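Local coordinates for hypothetical protein TM1010 (Thermotoga maritima, PDB 2F4P), which is an uncharacterised protein of the cupin superfamily, built on a small antiparallel beta-barrel and paired as two copies in its assembly, at residues 51-65 and 104-118. Residues are numbered along the deposited sequence; the frame is centred on the assembly and turned at random. Where two conformers were deposited one is given.
Sequences YDVVFEPGARTHWHS and VHWHGAAPDEELVHI
Thr61 holds OG1 between its backbone N and carbonyl carbon (chi1 69°), which lets OG1 accept the backbone N-H of His107 and leaves CG2 over one face of the His107 ring. This CH-pi contact, CG2 3.8 Å from the ring centroid, lies inside the cupin beta-barrel. OG1 also donates to His62 O, and His64 ND1 reaches that same oxygen from the opposite face of its plane. Phe55, with CG beside its own backbone N (chi1 -66°), lays its ring over Gly108, whose CA sits 3.9 Å from the centroid. The Phe55 edge meets His117, CE1 to NE2 3.6 Å. Together with His64, His105 and His107, these rings form an aromatic cluster. An unknown ligand is hydrogen-bonded to His64 NE2 and His107 NE2, consistent with a pocket there. Strands 51-55 and 115-118 pair antiparallel in one sheet; residues 60-65 pair with 105-109 in the other. Between the Thr61-His107 and His64-His105 backbone bonds, Trp106 turns its edge to the face of Trp63 in a T-shaped stack, with Trp106 CD1 3.5 Å from Trp63 CH2. At the type II turn from Glu56 to Ala59, Gly58 N bonds to Ala110 O at 2.9 Å, the donor lying above the carbonyl plane.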
# COMPACT_ATOMS: atom_id res chain seq x y z
N TYR A 51 6.90 -1.20 -0.57
CA TYR A 51 7.83 -0.48 -1.43
C TYR A 51 7.09 0.16 -2.57
O TYR A 51 5.94 -0.18 -2.85
CB TYR A 51 8.94 -1.41 -1.93
CG TYR A 51 8.45 -2.81 -2.08
CD1 TYR A 51 8.41 -3.69 -0.99
CD2 TYR A 51 7.97 -3.26 -3.30
CE1 TYR A 51 7.90 -4.96 -1.11
CE2 TYR A 51 7.47 -4.54 -3.44
CZ TYR A 51 7.44 -5.38 -2.35
OH TYR A 51 6.94 -6.64 -2.54
N ASP A 52 7.75 1.11 -3.19
CA ASP A 52 7.22 1.85 -4.33
C ASP A 52 8.23 1.65 -5.43
O ASP A 52 9.43 1.86 -5.20
CB ASP A 52 7.13 3.34 -3.98
CG ASP A 52 6.24 4.11 -4.93
OD1 ASP A 52 5.24 3.55 -5.43
OD2 ASP A 52 6.53 5.29 -5.17
N VAL A 53 7.76 1.21 -6.61
CA VAL A 53 8.64 0.79 -7.72
C VAL A 53 8.28 1.53 -9.01
O VAL A 53 7.09 1.63 -9.36
CB VAL A 53 8.52 -0.73 -8.02
CG1 VAL A 53 9.70 -1.23 -8.91
CG2 VAL A 53 8.42 -1.53 -6.74
N VAL A 54 9.29 2.02 -9.73
CA VAL A 54 9.10 2.50 -11.11
C VAL A 54 9.87 1.60 -12.05
O VAL A 54 11.08 1.40 -11.86
CB VAL A 54 9.64 3.93 -11.31
CG1 VAL A 54 9.34 4.41 -12.75
CG2 VAL A 54 9.07 4.87 -10.27
N PHE A 55 9.17 1.04 -13.04
CA PHE A 55 9.78 0.29 -14.14
C PHE A 55 9.72 1.20 -15.36
O PHE A 55 8.64 1.61 -15.79
CB PHE A 55 8.97 -0.94 -14.50
CG PHE A 55 8.93 -2.00 -13.43
CD1 PHE A 55 8.00 -1.94 -12.42
CD2 PHE A 55 9.80 -3.06 -13.47
CE1 PHE A 55 7.97 -2.92 -11.42
CE2 PHE A 55 9.78 -4.02 -12.51
CZ PHE A 55 8.83 -3.96 -11.47
N GLU A 56 10.87 1.49 -15.96
CA GLU A 56 10.87 2.20 -17.25
C GLU A 56 10.37 1.24 -18.34
O GLU A 56 10.39 0.04 -18.14
CB GLU A 56 12.27 2.69 -17.59
CG GLU A 56 12.80 3.72 -16.58
CD GLU A 56 11.91 4.92 -16.41
OE1 GLU A 56 11.24 5.34 -17.39
OE2 GLU A 56 11.91 5.47 -15.29
N PRO A 57 9.95 1.78 -19.50
CA PRO A 57 9.43 0.89 -20.53
C PRO A 57 10.37 -0.28 -20.82
O PRO A 57 11.58 -0.10 -20.94
CB PRO A 57 9.25 1.81 -21.73
CG PRO A 57 9.06 3.14 -21.19
CD PRO A 57 9.88 3.19 -19.91
N GLY A 58 9.80 -1.48 -20.88
CA GLY A 58 10.55 -2.67 -21.20
C GLY A 58 11.17 -3.35 -19.97
O GLY A 58 11.66 -4.47 -20.06
N ALA A 59 11.20 -2.67 -18.84
CA ALA A 59 11.86 -3.22 -17.65
C ALA A 59 10.88 -4.09 -16.88
O ALA A 59 9.65 -3.86 -16.90
CB ALA A 59 12.41 -2.12 -16.77
N ARG A 60 11.43 -5.09 -16.20
CA ARG A 60 10.62 -6.06 -15.47
C ARG A 60 11.44 -6.89 -14.52
O ARG A 60 12.65 -7.04 -14.67
CB ARG A 60 9.90 -6.99 -16.44
CG ARG A 60 10.76 -8.03 -17.15
CD ARG A 60 11.09 -7.63 -18.51
NE ARG A 60 11.84 -8.63 -19.29
CZ ARG A 60 12.29 -8.41 -20.53
NH1 ARG A 60 12.07 -7.24 -21.12
NH2 ARG A 60 12.97 -9.34 -21.17
N THR A 61 10.75 -7.50 -13.58
CA THR A 61 11.39 -8.39 -12.67
C THR A 61 11.80 -9.66 -13.42
O THR A 61 11.24 -10.00 -14.49
CB THR A 61 10.43 -8.81 -11.50
OG1 THR A 61 9.38 -9.65 -12.02
CG2 THR A 61 9.80 -7.62 -10.84
N HIS A 62 12.76 -10.36 -12.85
CA HIS A 62 12.94 -11.78 -13.17
C HIS A 62 11.71 -12.57 -12.70
O HIS A 62 10.88 -12.07 -11.91
CB HIS A 62 14.19 -12.31 -12.49
CG HIS A 62 15.46 -11.71 -13.02
ND1 HIS A 62 16.70 -12.11 -12.59
CD2 HIS A 62 15.67 -10.76 -13.96
CE1 HIS A 62 17.63 -11.43 -13.24
NE2 HIS A 62 17.02 -10.60 -14.08
N TRP A 63 11.61 -13.82 -13.14
CA TRP A 63 10.66 -14.75 -12.51
C TRP A 63 11.03 -14.93 -11.03
O TRP A 63 12.21 -15.10 -10.69
CB TRP A 63 10.68 -16.10 -13.19
CG TRP A 63 10.19 -16.14 -14.60
CD1 TRP A 63 10.96 -16.12 -15.73
CD2 TRP A 63 8.83 -16.21 -15.06
NE1 TRP A 63 10.18 -16.20 -16.84
CE2 TRP A 63 8.86 -16.24 -16.46
CE3 TRP A 63 7.58 -16.22 -14.41
CZ2 TRP A 63 7.70 -16.32 -17.24
CZ3 TRP A 63 6.42 -16.31 -15.19
CH2 TRP A 63 6.49 -16.38 -16.58
N HIS A 64 10.02 -14.94 -10.16
CA HIS A 64 10.25 -15.16 -8.76
C HIS A 64 8.93 -15.50 -8.04
O HIS A 64 7.85 -15.38 -8.61
CB HIS A 64 10.91 -13.92 -8.15
CG HIS A 64 10.06 -12.69 -8.15
ND1 HIS A 64 9.64 -12.06 -9.31
CD2 HIS A 64 9.62 -11.93 -7.13
CE1 HIS A 64 8.94 -10.99 -8.99
NE2 HIS A 64 8.92 -10.88 -7.67
N SER A 65 9.05 -15.87 -6.78
CA SER A 65 7.91 -16.09 -5.91
C SER A 65 8.24 -15.61 -4.49
O SER A 65 9.42 -15.50 -4.09
CB SER A 65 7.53 -17.59 -5.90
OG SER A 65 8.51 -18.36 -5.21
N VAL A 104 4.81 -18.48 -8.94
CA VAL A 104 5.93 -17.96 -9.72
C VAL A 104 5.42 -16.98 -10.76
O VAL A 104 4.47 -17.28 -11.48
CB VAL A 104 6.79 -19.09 -10.30
CG1 VAL A 104 7.89 -18.48 -11.22
CG2 VAL A 104 7.40 -19.92 -9.17
N HIS A 105 5.99 -15.78 -10.80
CA HIS A 105 5.41 -14.72 -11.65
C HIS A 105 6.49 -13.67 -11.97
O HIS A 105 7.60 -13.70 -11.42
CB HIS A 105 4.28 -14.04 -10.90
CG HIS A 105 4.77 -13.25 -9.73
ND1 HIS A 105 5.09 -13.85 -8.53
CD2 HIS A 105 5.14 -11.95 -9.62
CE1 HIS A 105 5.57 -12.94 -7.71
NE2 HIS A 105 5.62 -11.78 -8.35
N TRP A 106 6.18 -12.81 -12.90
CA TRP A 106 6.96 -11.57 -13.07
C TRP A 106 5.99 -10.44 -13.24
O TRP A 106 4.81 -10.67 -13.58
CB TRP A 106 7.91 -11.66 -14.25
CG TRP A 106 7.25 -11.80 -15.59
CD1 TRP A 106 6.89 -12.97 -16.18
CD2 TRP A 106 6.86 -10.76 -16.51
NE1 TRP A 106 6.33 -12.73 -17.41
CE2 TRP A 106 6.29 -11.38 -17.63
CE3 TRP A 106 6.99 -9.36 -16.50
CZ2 TRP A 106 5.82 -10.65 -18.75
CZ3 TRP A 106 6.52 -8.63 -17.59
CH2 TRP A 106 5.94 -9.28 -18.71
N HIS A 107 6.47 -9.22 -13.00
CA HIS A 107 5.70 -8.04 -13.39
C HIS A 107 6.64 -6.98 -13.94
O HIS A 107 7.84 -7.00 -13.69
CB HIS A 107 4.85 -7.49 -12.23
CG HIS A 107 5.57 -7.36 -10.91
ND1 HIS A 107 5.96 -6.13 -10.40
CD2 HIS A 107 5.93 -8.28 -10.00
CE1 HIS A 107 6.56 -6.32 -9.24
NE2 HIS A 107 6.58 -7.61 -8.98
N GLY A 108 6.07 -6.02 -14.64
CA GLY A 108 6.90 -4.97 -15.18
C GLY A 108 6.17 -4.06 -16.11
O GLY A 108 4.96 -4.13 -16.25
N ALA A 109 6.93 -3.19 -16.78
CA ALA A 109 6.33 -2.17 -17.59
C ALA A 109 5.94 -2.72 -18.93
O ALA A 109 6.42 -3.76 -19.37
CB ALA A 109 7.28 -1.02 -17.76
N ALA A 110 5.07 -1.97 -19.60
CA ALA A 110 4.82 -2.15 -21.02
C ALA A 110 6.07 -1.78 -21.85
O ALA A 110 6.97 -1.10 -21.37
CB ALA A 110 3.62 -1.28 -21.44
N PRO A 111 6.14 -2.25 -23.10
CA PRO A 111 7.28 -1.90 -23.94
C PRO A 111 7.43 -0.38 -24.19
O PRO A 111 8.54 0.09 -24.49
CB PRO A 111 6.99 -2.61 -25.27
CG PRO A 111 5.92 -3.57 -25.02
CD PRO A 111 5.21 -3.19 -23.76
N ASP A 112 6.33 0.36 -24.08
CA ASP A 112 6.32 1.77 -24.51
C ASP A 112 5.70 2.72 -23.51
O ASP A 112 5.30 3.83 -23.87
CB ASP A 112 5.60 1.88 -25.85
CG ASP A 112 4.17 1.37 -25.80
OD1 ASP A 112 3.68 1.01 -24.71
OD2 ASP A 112 3.55 1.32 -26.88
N GLU A 113 5.65 2.27 -22.25
CA GLU A 113 5.14 3.07 -21.16
C GLU A 113 5.67 2.56 -19.83
O GLU A 113 5.81 1.36 -19.63
CB GLU A 113 3.60 3.06 -21.17
CG GLU A 113 2.96 4.05 -20.25
CD GLU A 113 1.45 4.24 -20.49
OE1 GLU A 113 0.90 3.69 -21.47
OE2 GLU A 113 0.82 4.94 -19.66
N GLU A 114 5.93 3.47 -18.91
CA GLU A 114 6.42 3.11 -17.59
C GLU A 114 5.28 2.49 -16.75
O GLU A 114 4.09 2.68 -17.05
CB GLU A 114 6.99 4.34 -16.89
CG GLU A 114 5.93 5.19 -16.25
CD GLU A 114 6.41 6.56 -15.89
OE1 GLU A 114 7.63 6.73 -15.61
OE2 GLU A 114 5.55 7.47 -15.91
N LEU A 115 5.66 1.75 -15.72
CA LEU A 115 4.72 1.26 -14.70
C LEU A 115 5.23 1.69 -13.34
O LEU A 115 6.42 1.58 -13.05
CB LEU A 115 4.59 -0.26 -14.73
CG LEU A 115 3.75 -0.90 -13.61
CD1 LEU A 115 2.27 -0.69 -13.84
CD2 LEU A 115 4.09 -2.37 -13.48
N VAL A 116 4.32 2.25 -12.54
CA VAL A 116 4.61 2.60 -11.16
C VAL A 116 3.60 1.91 -10.29
O VAL A 116 2.38 1.97 -10.56
CB VAL A 116 4.51 4.12 -10.90
CG1 VAL A 116 4.95 4.46 -9.45
CG2 VAL A 116 5.32 4.88 -11.96
N HIS A 117 4.09 1.25 -9.24
CA HIS A 117 3.20 0.60 -8.33
C HIS A 117 3.77 0.53 -6.91
O HIS A 117 4.99 0.59 -6.71
CB HIS A 117 2.81 -0.80 -8.85
CG HIS A 117 3.87 -1.84 -8.67
ND1 HIS A 117 4.08 -2.48 -7.48
CD2 HIS A 117 4.76 -2.37 -9.55
CE1 HIS A 117 5.08 -3.33 -7.61
NE2 HIS A 117 5.50 -3.29 -8.86
N ILE A 118 2.86 0.43 -5.94
CA ILE A 118 3.18 0.06 -4.58
C ILE A 118 3.18 -1.46 -4.53
O ILE A 118 2.35 -2.13 -5.17
CB ILE A 118 2.15 0.65 -3.58
CG1 ILE A 118 2.24 2.19 -3.56
CG2 ILE A 118 2.38 0.10 -2.16
CD1 ILE A 118 0.97 2.88 -3.13
O HOH W 1 9.47 7.01 -17.66